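Local coordinates for PmoD (Methylocystis sp. ATCC 49242, PDB 6CPD), which binds copper through a soluble periplasmic cupredoxin-type domain that holds a copper(I) ion between two subunits, in a methane-oxidizing bacterium, at residues 8-13 against 117-122; 53-58 against 107-112; 42-47 against 90-95. All blocks are in the same frame, centred on the assembly; numbering follows the deposited sequence.

Interaction 1: 8-13 against 117-122; sequences VMFGYD and QQETAQ. With CU1 (copper (I) ion), chain D.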
# COMPACT_ATOMS: atom_id res chain seq x y z
N VAL B 8 -3.47 -2.05 5.20
CA VAL B 8 -4.00 -3.30 5.72
C VAL B 8 -5.53 -3.23 5.54
O VAL B 8 -6.09 -2.14 5.59
CB VAL B 8 -3.59 -3.53 7.18
CG1 VAL B 8 -4.16 -2.45 8.07
CG2 VAL B 8 -4.01 -4.89 7.64
N MET B 9 -6.18 -4.34 5.21
CA MET B 9 -7.57 -4.29 4.79
C MET B 9 -8.59 -5.03 5.65
O MET B 9 -8.35 -6.16 6.06
CB MET B 9 -7.66 -4.83 3.36
CG MET B 9 -6.69 -4.13 2.41
SD MET B 9 -6.90 -4.74 0.76
CE MET B 9 -6.11 -6.35 0.89
N PHE B 10 -9.75 -4.40 5.87
CA PHE B 10 -10.91 -5.09 6.39
C PHE B 10 -12.05 -4.94 5.41
O PHE B 10 -12.86 -4.02 5.55
CB PHE B 10 -11.34 -4.54 7.75
CG PHE B 10 -10.34 -4.77 8.84
CD1 PHE B 10 -9.28 -3.90 9.02
CD2 PHE B 10 -10.45 -5.87 9.67
CE1 PHE B 10 -8.34 -4.11 10.02
CE2 PHE B 10 -9.52 -6.10 10.69
CZ PHE B 10 -8.47 -5.21 10.86
N GLY B 11 -12.14 -5.82 4.42
CA GLY B 11 -13.16 -5.68 3.41
C GLY B 11 -12.88 -4.41 2.61
O GLY B 11 -11.80 -4.27 2.04
N TYR B 12 -13.83 -3.48 2.57
CA TYR B 12 -13.59 -2.23 1.87
C TYR B 12 -12.89 -1.22 2.76
O TYR B 12 -12.43 -0.18 2.28
CB TYR B 12 -14.90 -1.62 1.37
CG TYR B 12 -15.62 -2.46 0.36
CD1 TYR B 12 -14.97 -2.92 -0.78
CD2 TYR B 12 -16.95 -2.80 0.56
CE1 TYR B 12 -15.65 -3.70 -1.72
CE2 TYR B 12 -17.63 -3.57 -0.36
CZ TYR B 12 -16.98 -4.01 -1.49
OH TYR B 12 -17.69 -4.78 -2.39
N ASP B 13 -12.87 -1.48 4.06
CA ASP B 13 -12.31 -0.49 4.97
C ASP B 13 -10.81 -0.73 5.10
O ASP B 13 -10.39 -1.81 5.51
CB ASP B 13 -13.01 -0.58 6.32
CG ASP B 13 -14.53 -0.46 6.20
OD1 ASP B 13 -15.02 0.61 5.76
OD2 ASP B 13 -15.22 -1.43 6.56
N GLN B 117 -17.51 -9.32 18.07
CA GLN B 117 -16.77 -10.23 17.22
C GLN B 117 -15.42 -9.63 16.84
O GLN B 117 -15.27 -8.41 16.78
CB GLN B 117 -17.58 -10.57 15.97
CG GLN B 117 -17.38 -11.99 15.45
CD GLN B 117 -18.06 -13.04 16.32
OE1 GLN B 117 -18.82 -12.72 17.24
NE2 GLN B 117 -17.80 -14.31 16.02
N GLN B 118 -14.45 -10.50 16.60
CA GLN B 118 -13.10 -10.04 16.31
C GLN B 118 -12.73 -10.36 14.88
O GLN B 118 -13.04 -11.44 14.38
CB GLN B 118 -12.09 -10.65 17.28
CG GLN B 118 -12.25 -10.14 18.70
CD GLN B 118 -11.02 -10.38 19.54
OE1 GLN B 118 -10.47 -9.46 20.14
NE2 GLN B 118 -10.56 -11.62 19.56
N GLU B 119 -12.09 -9.41 14.22
CA GLU B 119 -11.54 -9.63 12.89
C GLU B 119 -10.07 -9.30 12.92
O GLU B 119 -9.67 -8.28 13.49
CB GLU B 119 -12.27 -8.78 11.84
CG GLU B 119 -13.78 -8.90 11.89
CD GLU B 119 -14.49 -8.15 10.77
OE1 GLU B 119 -13.83 -7.31 10.10
OE2 GLU B 119 -15.70 -8.41 10.55
N THR B 120 -9.24 -10.17 12.36
CA THR B 120 -7.81 -9.90 12.31
C THR B 120 -7.36 -9.74 10.86
O THR B 120 -7.75 -10.52 9.99
CB THR B 120 -6.99 -11.00 13.02
OG1 THR B 120 -7.30 -10.99 14.42
CG2 THR B 120 -5.48 -10.74 12.87
N ALA B 121 -6.54 -8.73 10.61
CA ALA B 121 -5.96 -8.57 9.28
C ALA B 121 -4.45 -8.60 9.43
O ALA B 121 -3.92 -8.23 10.48
CB ALA B 121 -6.41 -7.27 8.65
N GLN B 122 -3.76 -9.07 8.39
CA GLN B 122 -2.31 -9.23 8.43
C GLN B 122 -1.68 -8.30 7.43
O GLN B 122 -2.18 -8.17 6.31
CB GLN B 122 -1.90 -10.69 8.12
CG GLN B 122 -2.64 -11.75 8.93
CD GLN B 122 -2.25 -13.18 8.56
OE1 GLN B 122 -1.33 -13.41 7.78
NE2 GLN B 122 -2.96 -14.15 9.14
CU CU1 D . -5.82 -3.27 -0.61
O HOH W 1 -4.45 -6.60 4.78

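Interaction 2: 53-58 against 107-112; sequences LPLELR and GLVTLT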
# COMPACT_ATOMS: atom_id res chain seq x y z
N LEU B 53 -13.90 1.79 17.57
CA LEU B 53 -13.66 0.35 17.67
C LEU B 53 -12.30 0.03 18.28
O LEU B 53 -11.28 0.57 17.84
CB LEU B 53 -13.75 -0.33 16.31
CG LEU B 53 -15.10 -0.35 15.60
CD1 LEU B 53 -14.98 -1.21 14.35
CD2 LEU B 53 -16.16 -0.89 16.53
N PRO B 54 -12.28 -0.88 19.27
CA PRO B 54 -11.02 -1.34 19.84
C PRO B 54 -10.13 -1.93 18.76
O PRO B 54 -10.57 -2.74 17.95
CB PRO B 54 -11.47 -2.41 20.86
CG PRO B 54 -12.88 -2.02 21.22
CD PRO B 54 -13.45 -1.47 19.94
N LEU B 55 -8.88 -1.48 18.74
CA LEU B 55 -7.92 -1.94 17.76
C LEU B 55 -6.63 -2.37 18.46
O LEU B 55 -6.01 -1.62 19.21
CB LEU B 55 -7.67 -0.82 16.74
CG LEU B 55 -6.76 -1.02 15.53
CD1 LEU B 55 -7.12 0.02 14.48
CD2 LEU B 55 -5.29 -0.88 15.91
N GLU B 56 -6.24 -3.61 18.21
CA GLU B 56 -5.03 -4.16 18.81
C GLU B 56 -3.98 -4.39 17.72
O GLU B 56 -4.32 -4.76 16.60
CB GLU B 56 -5.36 -5.47 19.52
CG GLU B 56 -4.14 -6.28 19.95
CD GLU B 56 -4.48 -7.68 20.43
OE1 GLU B 56 -5.61 -8.15 20.17
OE2 GLU B 56 -3.61 -8.32 21.06
N LEU B 57 -2.72 -4.16 18.05
CA LEU B 57 -1.65 -4.44 17.09
C LEU B 57 -0.61 -5.34 17.72
O LEU B 57 -0.12 -5.07 18.82
CB LEU B 57 -0.98 -3.14 16.59
CG LEU B 57 0.30 -3.33 15.76
CD1 LEU B 57 0.03 -3.92 14.36
CD2 LEU B 57 1.10 -2.03 15.65
N ARG B 58 -0.28 -6.42 17.04
CA ARG B 58 0.84 -7.27 17.43
C ARG B 58 1.72 -7.53 16.24
O ARG B 58 1.26 -8.03 15.21
CB ARG B 58 0.34 -8.57 18.05
CG ARG B 58 1.49 -9.51 18.43
CD ARG B 58 0.98 -10.84 18.91
NE ARG B 58 0.64 -10.77 20.33
CZ ARG B 58 -0.38 -11.39 20.89
NH1 ARG B 58 -1.19 -12.12 20.15
NH2 ARG B 58 -0.59 -11.27 22.19
N GLY B 107 2.42 -7.86 10.80
CA GLY B 107 1.66 -7.02 11.70
C GLY B 107 0.25 -7.57 11.75
O GLY B 107 -0.42 -7.67 10.72
N LEU B 108 -0.19 -7.97 12.94
CA LEU B 108 -1.55 -8.46 13.13
C LEU B 108 -2.42 -7.37 13.73
O LEU B 108 -2.22 -6.98 14.87
CB LEU B 108 -1.56 -9.67 14.05
CG LEU B 108 -0.73 -10.86 13.59
CD1 LEU B 108 -0.68 -11.93 14.67
CD2 LEU B 108 -1.34 -11.38 12.32
N VAL B 109 -3.39 -6.89 12.96
CA VAL B 109 -4.30 -5.87 13.44
C VAL B 109 -5.62 -6.53 13.78
O VAL B 109 -6.27 -7.13 12.92
CB VAL B 109 -4.55 -4.75 12.41
CG1 VAL B 109 -5.51 -3.71 12.98
CG2 VAL B 109 -3.23 -4.10 11.98
N THR B 110 -6.03 -6.44 15.03
CA THR B 110 -7.25 -7.08 15.45
C THR B 110 -8.28 -6.03 15.84
O THR B 110 -8.02 -5.19 16.70
CB THR B 110 -7.01 -8.02 16.64
OG1 THR B 110 -5.94 -8.92 16.32
CG2 THR B 110 -8.28 -8.82 16.97
N LEU B 111 -9.43 -6.07 15.18
CA LEU B 111 -10.53 -5.17 15.50
C LEU B 111 -11.60 -5.90 16.27
O LEU B 111 -11.94 -7.04 15.97
CB LEU B 111 -11.17 -4.58 14.26
CG LEU B 111 -10.48 -3.49 13.45
CD1 LEU B 111 -11.49 -3.06 12.44
CD2 LEU B 111 -10.07 -2.33 14.34
N THR B 112 -12.19 -5.22 17.24
CA THR B 112 -13.31 -5.80 17.92
C THR B 112 -14.55 -5.08 17.43
O THR B 112 -14.73 -3.89 17.70
CB THR B 112 -13.18 -5.68 19.45
OG1 THR B 112 -11.91 -6.19 19.88
CG2 THR B 112 -14.31 -6.44 20.13
O HOH W 2 -9.29 -5.02 19.35

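Interaction 3: 42-47 against 90-95; sequences AFDIEN and KGTFSV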
# COMPACT_ATOMS: atom_id res chain seq x y z
N ALA B 42 3.33 4.56 10.98
CA ALA B 42 2.17 5.42 11.18
C ALA B 42 0.93 4.84 10.51
O ALA B 42 0.97 4.45 9.34
CB ALA B 42 2.46 6.82 10.65
N PHE B 43 -0.17 4.80 11.26
CA PHE B 43 -1.44 4.20 10.83
C PHE B 43 -2.49 5.30 10.69
O PHE B 43 -2.61 6.17 11.55
CB PHE B 43 -1.91 3.14 11.84
CG PHE B 43 -0.98 1.96 11.95
CD1 PHE B 43 0.17 2.04 12.72
CD2 PHE B 43 -1.25 0.79 11.27
CE1 PHE B 43 1.03 0.96 12.81
CE2 PHE B 43 -0.40 -0.29 11.36
CZ PHE B 43 0.74 -0.21 12.14
N ASP B 44 -3.23 5.26 9.59
CA ASP B 44 -4.28 6.23 9.31
C ASP B 44 -5.55 5.44 8.96
O ASP B 44 -5.67 4.88 7.87
CB ASP B 44 -3.88 7.15 8.15
CG ASP B 44 -4.96 8.19 7.79
OD1 ASP B 44 -6.11 8.11 8.28
OD2 ASP B 44 -4.66 9.06 6.95
N ILE B 45 -6.51 5.42 9.86
CA ILE B 45 -7.73 4.65 9.66
C ILE B 45 -8.69 5.37 8.72
O ILE B 45 -9.12 6.48 9.02
CB ILE B 45 -8.41 4.40 11.01
CG1 ILE B 45 -7.46 3.64 11.95
CG2 ILE B 45 -9.70 3.65 10.80
CD1 ILE B 45 -7.91 3.64 13.40
N GLU B 46 -9.01 4.77 7.57
CA GLU B 46 -9.81 5.47 6.56
C GLU B 46 -11.28 5.66 6.95
O GLU B 46 -11.86 6.69 6.64
CB GLU B 46 -9.75 4.75 5.21
CG GLU B 46 -8.41 4.89 4.48
CD GLU B 46 -8.43 4.33 3.06
OE1 GLU B 46 -9.40 3.62 2.69
OE2 GLU B 46 -7.49 4.63 2.30
N ASN B 47 -11.89 4.64 7.56
CA ASN B 47 -13.30 4.70 7.93
C ASN B 47 -13.48 5.33 9.32
O ASN B 47 -13.02 4.78 10.32
CB ASN B 47 -13.89 3.28 7.91
CG ASN B 47 -15.40 3.25 8.16
OD1 ASN B 47 -15.97 4.15 8.79
ND2 ASN B 47 -16.04 2.18 7.71
N LYS B 90 -8.81 9.78 17.21
CA LYS B 90 -8.35 10.70 16.17
C LYS B 90 -8.17 9.98 14.84
O LYS B 90 -8.00 10.62 13.81
CB LYS B 90 -7.05 11.41 16.58
CG LYS B 90 -7.18 12.26 17.85
CD LYS B 90 -5.89 13.04 18.13
CE LYS B 90 -6.01 13.91 19.38
NZ LYS B 90 -6.93 15.06 19.17
N GLY B 91 -8.23 8.66 14.86
CA GLY B 91 -8.14 7.90 13.62
C GLY B 91 -6.72 7.60 13.20
O GLY B 91 -6.49 6.94 12.19
N THR B 92 -5.75 8.13 13.94
CA THR B 92 -4.35 7.98 13.57
C THR B 92 -3.53 7.59 14.79
O THR B 92 -3.90 7.92 15.92
CB THR B 92 -3.76 9.27 12.96
OG1 THR B 92 -3.80 10.33 13.93
CG2 THR B 92 -4.53 9.70 11.72
N PHE B 93 -2.43 6.88 14.57
CA PHE B 93 -1.47 6.61 15.64
C PHE B 93 -0.15 6.15 15.05
O PHE B 93 -0.10 5.74 13.89
CB PHE B 93 -2.02 5.58 16.66
CG PHE B 93 -2.23 4.19 16.09
CD1 PHE B 93 -3.37 3.89 15.35
CD2 PHE B 93 -1.31 3.18 16.33
CE1 PHE B 93 -3.58 2.61 14.86
CE2 PHE B 93 -1.51 1.90 15.83
CZ PHE B 93 -2.64 1.62 15.10
N SER B 94 0.91 6.21 15.84
CA SER B 94 2.22 5.75 15.40
C SER B 94 2.79 4.78 16.42
O SER B 94 2.47 4.86 17.60
CB SER B 94 3.19 6.91 15.21
OG SER B 94 2.81 7.76 14.14
N VAL B 95 3.61 3.85 15.95
CA VAL B 95 4.39 2.98 16.82
C VAL B 95 5.84 3.10 16.39
O VAL B 95 6.14 3.36 15.22
CB VAL B 95 3.91 1.51 16.79
CG1 VAL B 95 2.41 1.44 16.70
CG2 VAL B 95 4.53 0.77 15.64

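Interaction 1: 8-13 against 117-122
One water bridges M9 and Q122: M9 N donates to it over 2.9 Å, and it donates onward to Q122 O. The two strands come from different sheets of the cupredoxin-type fold. Strand 7-10 pairs with strand 13-20, while strand 118-127 pairs with 103-112. The axes of strands 8-10 and 118-122 come no closer than 6.5 Å, too far for direct backbone pairing. Apolar groups fill the space. A121 CB lies over one face of the F10 ring, 3.9 Å from its centroid, as a CH-pi contact. The same methyl touches V8 CG2 at 3.5 Å and M9 O at 3.4 Å. F10 keeps CG anti to its carbonyl carbon (chi1 -66°), and this sends the ring across to 118-122. E119 O meets the ring edge, 3.6 Å from F10 CE2. The E119 carboxylate is turned 20° from the ring plane. Its OE1 comes 3.7 Å from F10 CD2 and forms a salt bridge with R113. A type II' turn runs from F10 to D13, with G11 at positive phi. M9 helps make a four-sulfur copper site. M7, and M7 and M9 of the second subunit, supply the other ligands; M9 SD sits 2.3 Å from the copper.

Interaction 2: 53-58 against 107-112
L55 holds CG anti to its backbone N (chi1 -177°), whereas L111 holds CG anti to its carbonyl carbon (chi1 -74°), and the two side chains meet on one face of the sheet. The nearest atoms of these side chains are L55 CB and L111 CD2, 3.7 Å apart. The segments are neighbouring antiparallel strands in the mixed sheet of the cupredoxin-type fold. L55-L111 and L57-V109 are non-hydrogen-bonded pairs. E56-T110 and R58-L108 are hydrogen-bonded pairs, each closed by two backbone bonds. The shortest runs from L108 N to R58 O at 2.7 Å. A fifth bond, from T112 N to P54 O, extends the ladder beyond E56-T110, past L55-L111.

L55, L57, V109 and L111 form the apolar face. V109 uses both branches: CG1 packs 3.9 Å from L55 CG, and CG2 lies 4.0 Å from L57 CD1. The face turns toward the other sheet, where L55 meets F93 and L57 meets F43 and V95.

The opposite face is more polar. E56 runs extended along T110, with OE1 3.8 Å from T110 CB. The polar ends reach the strands on either side: E56 OE2 bonds to H82 of 79-86, and T110 OG1 to T120 of 118-127. R58 leads away from L108 to a salt bridge with E72 of helix 72-77. A water lies between T110 O and T112 OG1, 2.9 Å from the latter.

At the far end, the P54 ring carbons CB and CG rest near T112 CB. L53 CD2 comes within 3.5 Å of T112 O, which is buried by this contact and has no hydrogen-bond partner in the model.

Interaction 3: 42-47 against 90-95
The ring of F93 carries F43 CB over one face, a CH-pi contact 3.8 Å from the centroid. The F43 ring is almost parallel to it, with planes 6° apart. The rings are strongly displaced, with little face-to-face overlap, and their centroids are 4.7 Å apart. F43 CD1 still reaches F93 CE2 at 3.5 Å. At the edge of the F43 ring, in its plane, lies F93 O. F93 sets CG between its backbone N and carbonyl carbon (chi1 65°), which folds the ring back over F43. The Y88 ring also stacks with F93. In the cupredoxin-type sandwich F43 is buried between the sheets, against I15 and I17. F93 lies on the same face, partly exposed. Strands 37-45 and 92-99 are antiparallel neighbours here, and F43-F93 is a hydrogen-bonded pair. F43 N donates to F93 O over 2.8 Å, nearly straight at 173°. Putting an alanine at F93 would remove the ring, and is likely to leave F43 CB and the Y88 ring without their partner and open a gap beside L55. On the opposite face of the sheet, A42 CB rests 3.6 Å from S94 OG, and D44 runs alongside T92. G91 takes backbone angles that suit glycine, and I45 leans on its carbonyl. I45 N bonds to G91 O at 2.8 Å, and I45 CG1 lies 3.4 Å from the same oxygen.

Interaction 1 spans the two sheets of the sandwich. Interactions 2 and 3 are pairings within one sheet each, and their apolar faces pack together. The centres of interactions 1 and 2 are about 9 Å apart. Their strands 103-112 and 118-127 are neighbours in one sheet, and probably bond through E119 O with L111 N and A121 N with V109 O. Interaction 3 lies in the sheet that also holds strand 7-10. Its centre is about 12 Å from that of interaction 2 and about 14 Å from that of interaction 1. A probable hydrogen bond from N47 to D13 ties it to interaction 1. Along the chain, interaction 1 encloses the other two, whose segments alternate. The copper site sits at the N-terminal strand.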